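Local coordinates for protein 3-oxo-glucose-6-phosphate:glutamate aminotransferase (Bacillus subtilis subsp. subtilis, PDB 4K2M) that catalyses the reversible, pyridoxal phosphate-dependent transfer of an amino group from glutamate to 3-dehydro-glucose 6-phosphate, giving kanosamine 6-phosphate for antibiotic synthesis, at residues A[24-29]-A[48-53]; A[39-44]-A[308-313]; A[331-336]-A[436-441]; A[355-360]-A[411-416]. One frame throughout, in Å; residues are numbered along the deposited sequence.

Contact 1 lies near the start of the chain, contact 2 joins that region to residues 308-313, and contacts 3 and 4 fall in the last third. Contact 1 (24-29 with 48-53) stays inside the N-terminal domain; contact 2 (39-44 with 308-313) is centred about 18 Å away, and their segments alternate in sequence. Helix 331-335 follows helix 312-329 directly and enters contact 3 (331-336 with 436-441). Between the segments of contact 3 lie those of contact 4 (355-360 with 411-416), an antiparallel strand pair centred about 12 Å from it. Contact 2 thus ties the additional N-terminal domain to the aminotransferase part, while contacts 3 and 4, centred over 30 Å away, hold the C-terminal part together.

Contact 1: residues A[24-29]-A[48-53]; sequences KGDVQG and KEKIDI
The side-chain amide of Gln28 reads both backbone groups of Ile51: Ile51 N donates to Gln28 OE1 at 2.7 Å in a nearly straight bond, and Gln28 NE2 returns a bond to Ile51 O at 3.0 Å. This two-point clasp of one residue's N-H and C=O joins two loops of the N-terminal domain, the one leaving helix 13-24 and the one between helices 41-46 and 53-57. The returning bond runs close to the amide plane of Gln28 and falls on a lone pair of Ile51 O, whereas Ile51 N reaches OE1 tilted 31° from the carbonyl plane of the Gln28 amide. NE2 also donates to Gly25 O within its own loop, so the amide is held at both ends and its rotation is fixed. A water bridges Gln28 OE1 and Glu49 O, donating to both.

Ile51 O takes a second bond from Lys50 NZ, at 3.0 Å, which arrives well above the carbonyl plane. Bends at chi2 and chi4 fold the lysine chain back to this point. Deeper down, Ile53 is turned toward the first loop and packs against Leu23 of helix 13-24 and Phe317 and Phe321 of helix 312-329. Lys24 carries its amine away to a salt bridge with Asp324, while its CG lies 4.3 Å from Ile53 CD1.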
# COMPACT_ATOMS: atom_id res chain seq x y z
N LYS A 24 30.83 -23.31 -12.81
CA LYS A 24 30.93 -24.07 -14.05
C LYS A 24 32.13 -25.02 -14.01
O LYS A 24 32.20 -25.98 -14.78
CB LYS A 24 31.08 -23.14 -15.25
CG LYS A 24 29.77 -22.51 -15.73
CD LYS A 24 30.07 -21.56 -16.90
CE LYS A 24 28.81 -20.91 -17.43
NZ LYS A 24 29.15 -19.96 -18.53
N GLY A 25 33.06 -24.76 -13.09
CA GLY A 25 34.28 -25.55 -13.01
C GLY A 25 34.20 -26.77 -12.11
O GLY A 25 33.21 -26.96 -11.40
N ASP A 26 35.25 -27.59 -12.12
CA ASP A 26 35.28 -28.84 -11.35
C ASP A 26 35.57 -28.67 -9.86
O ASP A 26 35.00 -29.37 -9.03
CB ASP A 26 36.33 -29.79 -11.94
CG ASP A 26 35.93 -30.34 -13.29
OD1 ASP A 26 34.72 -30.56 -13.51
OD2 ASP A 26 36.84 -30.57 -14.12
N VAL A 27 36.49 -27.77 -9.53
CA VAL A 27 36.86 -27.56 -8.13
C VAL A 27 36.04 -26.43 -7.54
O VAL A 27 36.14 -25.29 -7.98
CB VAL A 27 38.35 -27.24 -7.97
CG1 VAL A 27 38.68 -27.02 -6.51
CG2 VAL A 27 39.20 -28.37 -8.55
N GLN A 28 35.22 -26.77 -6.56
CA GLN A 28 34.39 -25.79 -5.88
C GLN A 28 34.62 -26.04 -4.40
O GLN A 28 33.91 -26.83 -3.79
CB GLN A 28 32.91 -26.00 -6.24
CG GLN A 28 32.62 -25.84 -7.74
CD GLN A 28 31.23 -26.32 -8.13
OE1 GLN A 28 30.36 -26.52 -7.27
NE2 GLN A 28 31.03 -26.52 -9.43
N GLY A 29 35.63 -25.39 -3.85
CA GLY A 29 36.01 -25.69 -2.48
C GLY A 29 36.01 -24.48 -1.58
O GLY A 29 35.19 -23.56 -1.75
N LYS A 48 27.04 -26.97 -0.03
CA LYS A 48 27.69 -27.95 0.84
C LYS A 48 28.44 -28.97 -0.01
O LYS A 48 29.46 -29.52 0.42
CB LYS A 48 26.66 -28.66 1.74
CG LYS A 48 26.33 -27.90 3.03
CD LYS A 48 25.35 -28.70 3.88
CE LYS A 48 25.25 -28.11 5.28
NZ LYS A 48 24.81 -26.68 5.26
N GLU A 49 27.94 -29.20 -1.22
CA GLU A 49 28.57 -30.15 -2.13
C GLU A 49 28.88 -29.48 -3.45
O GLU A 49 28.34 -28.42 -3.76
CB GLU A 49 27.67 -31.36 -2.36
CG GLU A 49 27.25 -32.11 -1.09
CD GLU A 49 28.40 -32.85 -0.42
OE1 GLU A 49 29.50 -32.91 -1.00
OE2 GLU A 49 28.19 -33.38 0.69
N LYS A 50 29.76 -30.09 -4.22
CA LYS A 50 30.07 -29.63 -5.57
C LYS A 50 28.79 -29.61 -6.40
O LYS A 50 27.99 -30.55 -6.34
CB LYS A 50 31.12 -30.56 -6.18
CG LYS A 50 30.98 -30.80 -7.66
CD LYS A 50 32.18 -30.26 -8.36
CE LYS A 50 32.12 -30.53 -9.86
NZ LYS A 50 30.96 -29.84 -10.49
N ILE A 51 28.59 -28.52 -7.15
CA ILE A 51 27.35 -28.26 -7.89
C ILE A 51 27.51 -28.52 -9.38
O ILE A 51 28.51 -28.12 -9.97
CB ILE A 51 26.94 -26.76 -7.69
CG1 ILE A 51 26.34 -26.57 -6.29
CG2 ILE A 51 25.98 -26.29 -8.77
CD1 ILE A 51 25.35 -27.63 -5.92
N ASP A 52 26.54 -29.20 -10.00
CA ASP A 52 26.40 -29.15 -11.46
C ASP A 52 25.21 -28.24 -11.68
O ASP A 52 24.11 -28.57 -11.25
CB ASP A 52 26.07 -30.53 -12.04
CG ASP A 52 25.81 -30.47 -13.54
OD1 ASP A 52 24.63 -30.45 -13.97
OD2 ASP A 52 26.80 -30.41 -14.31
N ILE A 53 25.43 -27.07 -12.28
CA ILE A 53 24.36 -26.07 -12.28
C ILE A 53 23.10 -26.59 -12.95
O ILE A 53 22.01 -26.46 -12.38
CB ILE A 53 24.78 -24.76 -12.94
CG1 ILE A 53 25.84 -24.08 -12.10
CG2 ILE A 53 23.55 -23.79 -13.08
CD1 ILE A 53 26.62 -23.04 -12.86
O HOH W 1 29.77 -26.06 -4.56

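Contact 2: residues A[39-44]-A[308-313]; sequences VNERWK and RMKYLS
In one of its two modelled conformers, the one described, Arg42 lies across one face of the Tyr311 ring in a CH-pi contact: its CG stands 3.7 Å from the ring centroid, 16° off the normal. The chain bends at chi2 (-64°) and carries the guanidinium on toward the phenol end, where its plane stands 77° from the ring and Tyr311 OH lies at its edge. Lys310 CB sits over one guanidinium face.

The CB of Ser313 is directed toward residues 39-44, and OG, beside the backbone N (chi1 -68°), donates to Asn40 OD1 at 2.6 Å. Ser313 CB lies obliquely against the Trp43 indole, 3.6 Å from CD1, and a water links Trp43 NE1 to Ser313 O. Val39 completes the packing with CG1 3.7 Å from Met309 CG.

Backbone bonds run both ways: Ser313 N donates to Val39 O, and Arg42 N to Lys310 O. A water donates to both of those carbonyls. This is a buried interface between the N-terminal domain and the head of helix 312-329 in the aminotransferase part. Asp85 forms a salt bridge with Arg42 NH2 and accepts from Tyr311 OH, so a carboxylate from helix 80-93 ties together the polar ends of both side chains and probably balances the arginine's charge.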
# COMPACT_ATOMS: atom_id res chain seq x y z
N VAL A 39 20.61 -12.82 2.59
CA VAL A 39 20.36 -13.01 1.15
C VAL A 39 21.02 -14.27 0.62
O VAL A 39 20.66 -14.75 -0.45
CB VAL A 39 20.79 -11.80 0.28
CG1 VAL A 39 20.02 -10.56 0.67
CG2 VAL A 39 22.32 -11.54 0.37
N ASN A 40 21.98 -14.79 1.39
CA ASN A 40 22.74 -15.96 0.98
C ASN A 40 22.27 -17.24 1.65
O ASN A 40 22.88 -18.30 1.49
CB ASN A 40 24.22 -15.76 1.29
CG ASN A 40 24.92 -14.81 0.34
OD1 ASN A 40 24.48 -14.60 -0.80
ND2 ASN A 40 26.02 -14.23 0.80
N GLU A 41 21.18 -17.17 2.40
CA GLU A 41 20.78 -18.32 3.22
C GLU A 41 20.57 -19.61 2.41
O GLU A 41 21.00 -20.69 2.84
CB GLU A 41 19.55 -17.99 4.08
CG GLU A 41 19.88 -17.16 5.32
CD GLU A 41 20.76 -17.91 6.31
OE1 GLU A 41 21.75 -17.32 6.79
OE2 GLU A 41 20.46 -19.09 6.60
N ARG A 42 19.94 -19.49 1.25
CA ARG A 42 19.66 -20.67 0.44
C ARG A 42 20.90 -21.23 -0.25
O ARG A 42 20.90 -22.38 -0.69
CB ARG A 42 18.52 -20.41 -0.54
CG ARG A 42 17.16 -20.24 0.14
CD ARG A 42 16.75 -21.54 0.85
NE ARG A 42 15.69 -21.36 1.84
CZ ARG A 42 15.91 -21.14 3.14
NH1 ARG A 42 17.15 -21.06 3.60
NH2 ARG A 42 14.89 -20.99 3.97
N TRP A 43 21.97 -20.44 -0.32
CA TRP A 43 23.24 -20.91 -0.88
C TRP A 43 23.91 -21.91 0.08
O TRP A 43 24.56 -22.86 -0.35
CB TRP A 43 24.21 -19.75 -1.11
CG TRP A 43 24.21 -19.13 -2.48
CD1 TRP A 43 24.19 -17.79 -2.77
CD2 TRP A 43 24.30 -19.81 -3.75
NE1 TRP A 43 24.26 -17.59 -4.13
CE2 TRP A 43 24.32 -18.81 -4.76
CE3 TRP A 43 24.38 -21.15 -4.13
CZ2 TRP A 43 24.40 -19.12 -6.11
CZ3 TRP A 43 24.46 -21.47 -5.47
CH2 TRP A 43 24.47 -20.46 -6.45
N LYS A 44 23.73 -21.67 1.38
CA LYS A 44 24.39 -22.46 2.43
C LYS A 44 24.25 -23.97 2.27
O LYS A 44 25.24 -24.71 2.32
CB LYS A 44 23.87 -22.06 3.81
CG LYS A 44 24.38 -20.72 4.32
CD LYS A 44 23.84 -20.46 5.72
CE LYS A 44 24.78 -19.59 6.54
NZ LYS A 44 25.30 -20.32 7.74
N ARG A 308 11.43 -14.23 2.14
CA ARG A 308 11.69 -14.39 0.72
C ARG A 308 13.08 -13.92 0.35
O ARG A 308 13.64 -14.38 -0.65
CB ARG A 308 10.60 -13.68 -0.13
CG ARG A 308 9.20 -14.27 0.11
CD ARG A 308 8.22 -13.88 -0.98
NE ARG A 308 8.54 -14.58 -2.22
CZ ARG A 308 7.99 -14.35 -3.41
NH1 ARG A 308 7.06 -13.41 -3.57
NH2 ARG A 308 8.38 -15.10 -4.45
N MET A 309 13.65 -13.03 1.15
CA MET A 309 14.98 -12.50 0.87
C MET A 309 16.04 -13.58 0.96
O MET A 309 17.12 -13.43 0.38
CB MET A 309 15.34 -11.37 1.84
CG MET A 309 16.41 -10.42 1.33
SD MET A 309 16.57 -8.96 2.39
CE MET A 309 15.51 -9.51 3.72
N LYS A 310 15.73 -14.66 1.67
CA LYS A 310 16.70 -15.75 1.83
C LYS A 310 17.01 -16.43 0.50
O LYS A 310 18.01 -17.14 0.38
CB LYS A 310 16.16 -16.79 2.81
CG LYS A 310 15.92 -16.22 4.20
CD LYS A 310 15.18 -17.23 5.07
CE LYS A 310 15.06 -16.71 6.49
NZ LYS A 310 14.32 -17.67 7.36
N TYR A 311 16.17 -16.18 -0.49
CA TYR A 311 16.29 -16.80 -1.81
C TYR A 311 16.95 -15.87 -2.84
O TYR A 311 17.23 -16.30 -3.96
CB TYR A 311 14.90 -17.24 -2.32
CG TYR A 311 14.25 -18.31 -1.47
CD1 TYR A 311 14.22 -19.64 -1.87
CD2 TYR A 311 13.66 -17.98 -0.25
CE1 TYR A 311 13.63 -20.62 -1.07
CE2 TYR A 311 13.06 -18.96 0.55
CZ TYR A 311 13.05 -20.27 0.14
OH TYR A 311 12.45 -21.19 0.97
N LEU A 312 17.24 -14.63 -2.47
CA LEU A 312 17.66 -13.61 -3.45
C LEU A 312 19.00 -13.87 -4.16
O LEU A 312 19.07 -13.80 -5.39
CB LEU A 312 17.66 -12.21 -2.82
CG LEU A 312 18.14 -11.05 -3.70
CD1 LEU A 312 17.31 -10.98 -4.99
CD2 LEU A 312 18.08 -9.73 -2.92
N SER A 313 20.06 -14.17 -3.41
CA SER A 313 21.34 -14.43 -4.07
C SER A 313 21.25 -15.61 -5.03
O SER A 313 21.75 -15.53 -6.16
CB SER A 313 22.45 -14.65 -3.06
OG SER A 313 22.70 -13.45 -2.36
O HOH W 2 20.02 -17.17 -1.58
O HOH W 3 24.59 -15.46 -5.86

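Contact 3: residues A[331-336]-A[436-441]; sequences AELQNK and VIKQEI
Glu332 OE2 is shared by two lysines, one from each segment. Lys438 NZ crosses from helix 423-441 to form a salt bridge of 3.1 Å with OE2, and Lys336 NZ, one turn along from the glutamate, forms a salt bridge with the same oxygen, modelled so short that its exact length is doubtful. The two amines come from opposite faces of the carboxylate: Lys438 NZ from above its plane, 37° out, and Lys336 NZ on the anti side. Although the ammonium groups are only 4.1 Å apart, the carboxylate oxygen between them would offset their repulsion.

Extended chains make this reach possible. Glu332 CG is anti to the backbone N (chi1 -171°), and the rest of the chain runs straight on toward the neighbouring helix; Lys438, likewise extended, meets it at about a right angle.

Beside the charged cluster lies the apolar part of the contact, where Leu333 and Ile437 both direct their side chains into the space between the helices. Leu333 CD2 touches Ile437 CG2 at 3.7 Å and lies 4.2 Å from Lys438 CE, so the lysine chain borders the leucine on its way to the glutamate. Ile339, from the loop after helix 331-335, packs on both Leu333 and Ile437. Leu433 and Phe434 of helix 423-441 extend the apolar surface around Leu333, and Phe434 also touches Glu332.

The segment axes approach to 12.1 Å and run 21° from parallel. This wide spacing is bridged by long side chains, and the arrangement is a nearly parallel helix pair with a three-residue salt-bridge network beside the apolar contact, joining short helix 331-335 to the C-terminal helix.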
# COMPACT_ATOMS: atom_id res chain seq x y z
N ALA A 331 24.06 -17.02 -30.03
CA ALA A 331 25.17 -16.25 -30.61
C ALA A 331 25.15 -16.14 -32.13
O ALA A 331 25.40 -15.06 -32.69
CB ALA A 331 26.50 -16.85 -30.16
N GLU A 332 24.89 -17.25 -32.80
CA GLU A 332 24.94 -17.28 -34.26
C GLU A 332 23.98 -16.28 -34.88
O GLU A 332 24.29 -15.64 -35.89
CB GLU A 332 24.63 -18.69 -34.78
CG GLU A 332 24.86 -18.85 -36.28
CD GLU A 332 24.17 -20.08 -36.86
OE1 GLU A 332 24.11 -21.13 -36.18
OE2 GLU A 332 23.66 -20.00 -38.00
N LEU A 333 22.80 -16.12 -34.26
CA LEU A 333 21.80 -15.21 -34.80
C LEU A 333 22.30 -13.76 -34.75
O LEU A 333 21.94 -12.94 -35.60
CB LEU A 333 20.47 -15.34 -34.07
CG LEU A 333 19.75 -16.69 -34.20
CD1 LEU A 333 18.50 -16.73 -33.33
CD2 LEU A 333 19.38 -16.96 -35.65
N GLN A 334 23.13 -13.45 -33.76
CA GLN A 334 23.71 -12.12 -33.68
C GLN A 334 24.93 -12.00 -34.59
O GLN A 334 25.13 -10.97 -35.22
CB GLN A 334 24.10 -11.77 -32.25
CG GLN A 334 24.89 -10.46 -32.15
CD GLN A 334 25.11 -10.01 -30.72
OE1 GLN A 334 24.52 -9.03 -30.27
NE2 GLN A 334 25.96 -10.73 -30.00
N ASN A 335 25.75 -13.04 -34.66
CA ASN A 335 26.92 -13.03 -35.54
C ASN A 335 26.55 -12.79 -37.00
O ASN A 335 27.32 -12.19 -37.75
CB ASN A 335 27.70 -14.35 -35.41
CG ASN A 335 28.29 -14.54 -34.03
OD1 ASN A 335 28.47 -13.58 -33.27
ND2 ASN A 335 28.57 -15.80 -33.68
N LYS A 336 25.38 -13.28 -37.40
CA LYS A 336 24.91 -13.13 -38.77
C LYS A 336 24.03 -11.90 -38.95
O LYS A 336 23.45 -11.71 -40.01
CB LYS A 336 24.14 -14.38 -39.20
CG LYS A 336 25.03 -15.61 -39.30
CD LYS A 336 24.30 -16.76 -39.96
CE LYS A 336 25.16 -18.01 -39.98
NZ LYS A 336 24.35 -19.21 -40.31
N VAL A 436 12.02 -19.54 -36.41
CA VAL A 436 11.22 -18.39 -36.85
C VAL A 436 12.05 -17.33 -37.58
O VAL A 436 11.64 -16.82 -38.62
CB VAL A 436 10.45 -17.75 -35.69
CG1 VAL A 436 9.78 -16.44 -36.14
CG2 VAL A 436 9.40 -18.71 -35.16
N ILE A 437 13.22 -17.00 -37.03
CA ILE A 437 14.04 -15.94 -37.63
C ILE A 437 14.55 -16.34 -39.02
O ILE A 437 14.62 -15.50 -39.92
CB ILE A 437 15.19 -15.51 -36.70
CG1 ILE A 437 14.86 -14.14 -36.09
CG2 ILE A 437 16.52 -15.41 -37.45
CD1 ILE A 437 14.88 -14.13 -34.59
N LYS A 438 14.88 -17.61 -39.20
CA LYS A 438 15.34 -18.06 -40.50
C LYS A 438 14.17 -18.11 -41.50
O LYS A 438 14.37 -18.07 -42.71
CB LYS A 438 16.09 -19.39 -40.38
CG LYS A 438 17.26 -19.24 -39.41
CD LYS A 438 18.33 -20.30 -39.53
CE LYS A 438 19.54 -19.88 -38.69
NZ LYS A 438 20.79 -20.63 -39.00
N GLN A 439 12.96 -18.15 -40.96
CA GLN A 439 11.75 -18.00 -41.77
C GLN A 439 11.56 -16.53 -42.16
O GLN A 439 11.04 -16.23 -43.24
CB GLN A 439 10.54 -18.50 -40.98
CG GLN A 439 9.73 -19.59 -41.66
CD GLN A 439 8.44 -19.88 -40.91
OE1 GLN A 439 8.33 -19.63 -39.70
NE2 GLN A 439 7.45 -20.42 -41.62
N GLU A 440 11.98 -15.62 -41.28
CA GLU A 440 11.82 -14.18 -41.51
C GLU A 440 12.75 -13.64 -42.59
O GLU A 440 12.38 -12.77 -43.38
CB GLU A 440 12.08 -13.38 -40.22
CG GLU A 440 10.96 -13.43 -39.19
CD GLU A 440 9.59 -13.16 -39.79
OE1 GLU A 440 9.48 -12.28 -40.67
OE2 GLU A 440 8.63 -13.84 -39.38
N ILE A 441 13.97 -14.17 -42.60
CA ILE A 441 15.02 -13.68 -43.48
C ILE A 441 14.92 -14.33 -44.86
O ILE A 441 15.50 -13.84 -45.83
CB ILE A 441 16.41 -13.99 -42.89
CG1 ILE A 441 16.58 -15.50 -42.72
CG2 ILE A 441 16.57 -13.28 -41.54
CD1 ILE A 441 18.01 -15.94 -42.49

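Contact 4: residues A[355-360]-A[411-416]; sequences IKVRTE and QVLHLP
The amide of Gln411 lies beside Val357 and Lys356 of the other segment. Its NE2 donates to Val357 O at 3.2 Å, coming from above the Val357 carbonyl plane, and Val357 O in turn lies 19° out of the amide plane of Gln411. At the other end of the amide, OE1 lies 3.5 Å from Lys356 CE, and a water joins OE1 to Lys356 NZ, which also donates to Pro174 O. The other flat group, the Arg358 guanidinium, has Glu360 OE1 over one face, a charge contact without a directed N-H; Arg358 NE forms a salt bridge with Asp361.

Lower on the Gln411 chain, CG is 3.4 Å from Thr359 OG1, and that hydroxyl is hydrogen-bonded to Ser410 and Lys407. With CG beside the backbone N (chi1 -70°), the glutamine side chain runs alongside the backbone of Val357.

Behind this side-chain clamp the backbones pair directly. Ile355 and Leu413 form a hydrogen-bonded antiparallel pair, N to O at 2.8 Å each way, followed by the non-hydrogen-bonded pair Lys356 and Val412. Val357 N then donates to Gln411 O at 2.9 Å, continuing the pairing.

On the face carrying Ile355 and Leu413, the two side chains lie side by side, Ile355 CG1 being 3.9 Å from Leu413 CB. Leu415 crosses Ile355 at about a right angle, with CD1 4.0 Å from Ile355 CG2. Leu433 of helix 423-441 packs on Ile355, and Ile365 and Met366 of helix 362-373 on Leu413. The whole is an antiparallel pairing of strands 353-356 and 412-415, packed against helices 362-373 and 423-441 in the C-terminal part of this aspartate aminotransferase fold.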
# COMPACT_ATOMS: atom_id res chain seq x y z
N ILE A 355 16.21 -8.83 -26.35
CA ILE A 355 16.97 -8.91 -27.59
C ILE A 355 16.39 -7.85 -28.51
O ILE A 355 15.35 -7.27 -28.22
CB ILE A 355 16.90 -10.29 -28.25
CG1 ILE A 355 15.49 -10.58 -28.75
CG2 ILE A 355 17.36 -11.40 -27.28
CD1 ILE A 355 15.38 -11.91 -29.51
N LYS A 356 17.06 -7.56 -29.62
CA LYS A 356 16.44 -6.68 -30.62
C LYS A 356 16.31 -7.43 -31.93
O LYS A 356 17.23 -8.15 -32.32
CB LYS A 356 17.24 -5.38 -30.79
CG LYS A 356 17.22 -4.46 -29.55
CD LYS A 356 18.35 -3.41 -29.59
CE LYS A 356 18.11 -2.32 -30.60
NZ LYS A 356 19.27 -1.34 -30.64
N VAL A 357 15.15 -7.29 -32.57
CA VAL A 357 14.92 -7.92 -33.87
C VAL A 357 14.59 -6.79 -34.85
O VAL A 357 14.47 -5.64 -34.43
CB VAL A 357 13.75 -8.92 -33.80
CG1 VAL A 357 14.08 -10.04 -32.78
CG2 VAL A 357 12.47 -8.22 -33.40
N ARG A 358 14.45 -7.09 -36.13
CA ARG A 358 14.07 -6.05 -37.09
C ARG A 358 12.69 -5.48 -36.77
O ARG A 358 11.74 -6.22 -36.45
CB ARG A 358 14.12 -6.58 -38.52
CG ARG A 358 15.53 -6.76 -39.07
CD ARG A 358 15.48 -7.41 -40.45
NE ARG A 358 14.23 -7.08 -41.14
CZ ARG A 358 14.08 -6.03 -41.94
NH1 ARG A 358 15.10 -5.21 -42.15
NH2 ARG A 358 12.91 -5.80 -42.52
N THR A 359 12.57 -4.16 -36.87
CA THR A 359 11.29 -3.50 -36.61
C THR A 359 10.15 -4.11 -37.43
O THR A 359 9.05 -4.35 -36.92
CB THR A 359 11.40 -2.00 -36.94
OG1 THR A 359 12.38 -1.41 -36.08
CG2 THR A 359 10.06 -1.30 -36.76
N GLU A 360 10.45 -4.38 -38.70
CA GLU A 360 9.45 -4.81 -39.66
C GLU A 360 9.04 -6.27 -39.43
O GLU A 360 8.01 -6.70 -39.92
CB GLU A 360 10.00 -4.67 -41.09
CG GLU A 360 10.46 -3.25 -41.45
CD GLU A 360 11.88 -2.93 -40.99
OE1 GLU A 360 12.40 -3.62 -40.09
OE2 GLU A 360 12.49 -1.98 -41.55
N GLN A 411 12.12 -2.35 -31.75
CA GLN A 411 12.92 -3.54 -32.03
C GLN A 411 12.96 -4.53 -30.88
O GLN A 411 13.21 -5.72 -31.09
CB GLN A 411 14.36 -3.14 -32.35
CG GLN A 411 14.54 -2.44 -33.68
CD GLN A 411 15.99 -2.25 -34.00
OE1 GLN A 411 16.62 -1.30 -33.54
NE2 GLN A 411 16.56 -3.18 -34.76
N VAL A 412 12.72 -4.04 -29.67
CA VAL A 412 13.02 -4.85 -28.48
C VAL A 412 12.02 -5.98 -28.33
O VAL A 412 10.82 -5.83 -28.61
CB VAL A 412 13.06 -3.98 -27.19
CG1 VAL A 412 11.68 -3.42 -26.86
CG2 VAL A 412 13.63 -4.79 -26.00
N LEU A 413 12.53 -7.13 -27.90
CA LEU A 413 11.70 -8.29 -27.65
C LEU A 413 12.23 -8.98 -26.40
O LEU A 413 13.42 -9.28 -26.31
CB LEU A 413 11.78 -9.26 -28.84
CG LEU A 413 10.84 -10.46 -28.73
CD1 LEU A 413 9.41 -9.94 -28.58
CD2 LEU A 413 10.93 -11.34 -29.96
N HIS A 414 11.35 -9.22 -25.44
CA HIS A 414 11.77 -9.87 -24.21
C HIS A 414 11.47 -11.36 -24.25
O HIS A 414 10.35 -11.77 -24.61
CB HIS A 414 11.09 -9.20 -23.00
CG HIS A 414 11.58 -7.81 -22.77
ND1 HIS A 414 10.85 -6.69 -23.09
CD2 HIS A 414 12.77 -7.36 -22.30
CE1 HIS A 414 11.56 -5.61 -22.80
NE2 HIS A 414 12.73 -5.99 -22.32
N LEU A 415 12.47 -12.16 -23.85
CA LEU A 415 12.36 -13.61 -23.82
C LEU A 415 12.11 -14.04 -22.38
O LEU A 415 12.57 -13.37 -21.46
CB LEU A 415 13.67 -14.22 -24.30
CG LEU A 415 14.15 -13.75 -25.67
CD1 LEU A 415 15.36 -14.61 -26.05
CD2 LEU A 415 13.04 -13.89 -26.71
N PRO A 416 11.40 -15.17 -22.18
CA PRO A 416 11.12 -15.61 -20.81
C PRO A 416 12.39 -15.76 -19.97
O PRO A 416 13.37 -16.34 -20.45
CB PRO A 416 10.48 -16.99 -21.02
CG PRO A 416 9.80 -16.87 -22.36
CD PRO A 416 10.75 -16.03 -23.19
O HOH W 4 17.79 0.49 -31.90